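Mitochondrial ubiquitin ligase activator of NFKB 1 (Homo sapiens, PDB 6M2D) transfers ubiquitin from an E2 ubiquitin-conjugating enzyme to target proteins such as AKT1, a weak E3 ligase activity that requires its zinc finger. Local coordinates at residues Cys26-Thr29 / Glu30-Arg33. Sequence-based numbering, arbitrary orientation.
With ZN (zinc ion), chain G.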
ATOM      1  N   CYS A  26       0.972  -0.525  -3.744  1.00 14.88           N
ATOM      2  CA  CYS A  26      -0.156  -1.435  -3.907  1.00 18.26           C
ATOM      3  C   CYS A  26      -1.403  -1.051  -3.132  1.00 15.09           C
ATOM      4  O   CYS A  26      -2.418  -1.731  -3.302  1.00 17.10           O
ATOM      5  CB  CYS A  26       0.230  -2.865  -3.488  1.00 18.40           C
ATOM      6  SG  CYS A  26       0.858  -2.975  -1.795  1.00 18.05           S
ATOM      7  N   SER A  27      -1.384  -0.021  -2.289  1.00 17.45           N
ATOM      8  CA  SER A  27      -2.476   0.148  -1.342  1.00 14.78           C
ATOM      9  C   SER A  27      -2.926   1.602  -1.264  1.00 15.68           C
ATOM     10  O   SER A  27      -2.141   2.526  -1.493  1.00 15.62           O
ATOM     11  CB  SER A  27      -2.061  -0.350   0.059  1.00 15.00           C
ATOM     12  OG  SER A  27      -2.953   0.116   1.058  1.00 16.42           O
ATOM     13  N   CYS A  28      -4.205   1.795  -0.938  1.00 12.36           N
ATOM     14  CA  CYS A  28      -4.685   3.107  -0.546  1.00 15.53           C
ATOM     15  C   CYS A  28      -4.344   3.354   0.918  1.00 15.83           C
ATOM     16  O   CYS A  28      -3.886   2.457   1.632  1.00 18.05           O
ATOM     17  CB  CYS A  28      -6.190   3.225  -0.760  1.00 15.61           C
ATOM     18  SG  CYS A  28      -7.187   2.249   0.404  1.00 17.72           S
ATOM     19  N   THR A  29      -4.591   4.584   1.380  1.00 17.02           N
ATOM     20  CA  THR A  29      -4.177   4.936   2.736  1.00 13.88           C
ATOM     21  C   THR A  29      -5.055   4.263   3.788  1.00 19.62           C
ATOM     22  O   THR A  29      -4.559   3.846   4.841  1.00 18.27           O
ATOM     23  CB  THR A  29      -4.188   6.454   2.930  1.00 20.42           C
ATOM     24  OG1 THR A  29      -3.588   7.089   1.796  1.00 17.36           O
ATOM     25  CG2 THR A  29      -3.392   6.821   4.174  1.00 21.91           C
ATOM     26  N   GLU A  30      -6.361   4.151   3.526  1.00 21.28           N
ATOM     27  CA  GLU A  30      -7.257   3.541   4.508  1.00 24.29           C
ATOM     28  C   GLU A  30      -6.902   2.081   4.745  1.00 22.12           C
ATOM     29  O   GLU A  30      -6.907   1.607   5.887  1.00 25.41           O
ATOM     30  CB  GLU A  30      -8.711   3.678   4.051  1.00 25.08           C
ATOM     31  CG  GLU A  30      -9.463   4.823   4.720  1.00 37.84           C
ATOM     32  CD  GLU A  30     -10.930   4.877   4.321  1.00 43.04           C
ATOM     33  OE1 GLU A  30     -11.459   3.845   3.848  1.00 39.10           O
ATOM     34  OE2 GLU A  30     -11.545   5.959   4.467  1.00 43.79           O
ATOM     35  N   CYS A  31      -6.557   1.360   3.682  1.00 18.00           N
ATOM     36  CA  CYS A  31      -6.232  -0.051   3.840  1.00 17.56           C
ATOM     37  C   CYS A  31      -4.925  -0.230   4.601  1.00 20.85           C
ATOM     38  O   CYS A  31      -4.789  -1.169   5.397  1.00 22.53           O
ATOM     39  CB  CYS A  31      -6.169  -0.717   2.472  1.00 19.73           C
ATOM     40  SG  CYS A  31      -7.821  -1.092   1.853  1.00 17.66           S
ATOM     41  N   TYR A  32      -3.949   0.658   4.375  1.00 18.54           N
ATOM     42  CA  TYR A  32      -2.715   0.593   5.148  1.00 20.28           C
ATOM     43  C   TYR A  32      -3.006   0.713   6.639  1.00 19.07           C
ATOM     44  O   TYR A  32      -2.511  -0.078   7.449  1.00 21.74           O
ATOM     45  CB  TYR A  32      -1.743   1.692   4.721  1.00 16.43           C
ATOM     46  CG  TYR A  32      -0.666   1.825   5.763  1.00 20.93           C
ATOM     47  CD1 TYR A  32       0.297   0.833   5.904  1.00 19.62           C
ATOM     48  CD2 TYR A  32      -0.643   2.901   6.649  1.00 21.54           C
ATOM     49  CE1 TYR A  32       1.268   0.915   6.872  1.00 21.10           C
ATOM     50  CE2 TYR A  32       0.332   2.997   7.627  1.00 23.63           C
ATOM     51  CZ  TYR A  32       1.286   2.000   7.731  1.00 26.23           C
ATOM     52  OH  TYR A  32       2.264   2.081   8.693  1.00 28.78           O
ATOM     53  N   ARG A  33      -3.791   1.722   7.022  1.00 20.95           N
ATOM     54  CA  ARG A  33      -4.143   1.891   8.425  1.00 20.02           C
ATOM     55  C   ARG A  33      -4.854   0.660   8.970  1.00 23.20           C
ATOM     56  O   ARG A  33      -4.647   0.274  10.126  1.00 21.67           O
ATOM     57  CB  ARG A  33      -5.018   3.132   8.593  1.00 24.67           C
ATOM     58  CG  ARG A  33      -4.246   4.442   8.587  1.00 27.16           C
ATOM     59  CD  ARG A  33      -5.127   5.597   9.044  1.00 37.49           C
ATOM     60  NE  ARG A  33      -5.377   6.533   7.951  1.00 39.12           N
ATOM     61  CZ  ARG A  33      -6.564   6.724   7.383  1.00 35.92           C
ATOM     62  NH1 ARG A  33      -7.624   6.052   7.817  1.00 37.75           N
ATOM     63  NH2 ARG A  33      -6.692   7.593   6.383  1.00 31.58           N
TER
HETATM   64 ZN    ZN G 401      -7.662   0.002  -0.160  1.00 25.40          ZN
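The sulfur of Cys28 both binds a zinc ion and, from the N-cap position of a helix, accepts the backbone N-H of Cys31. Its SG lies 2.4 Å from the zinc, with Cys31 N at 3.5 Å from Cys28 SG and an N-H...S angle of 158°. The first torsion of Cys28 (chi1 71°) sets SG between its own N and carbonyl carbon, where it faces both partners. Cys31 SG is the second ligand of this CxxC pair, 2.3 Å from the zinc. The N-H...S bond probably draws some negative charge off the Cys28 sulfur. The carbonyl oxygen of Cys28 takes two bonds. Ser27 OG donates to Cys28 O at 2.6 Å, in the carbonyl plane and on a lone pair. Tyr32 N donates to Cys28 O at 3.3 Å. Ser27 OG also rests against Cys31 CB. With an alanine in place of Ser27, Cys28 O would probably lose its hydroxyl donor, and a small gap is likely to open beside Cys31 CB. One residue on, Arg33 N bonds Thr29 O at 3.1 Å. Cys7 and Cys10 complete this zinc site of the RING finger. The loop and the first turn of helix 29-34 pack on strand 17-20: Ser27 touches Phe19, and Thr29 touches Cys17. Strand 50-53 pairs antiparallel with that strand.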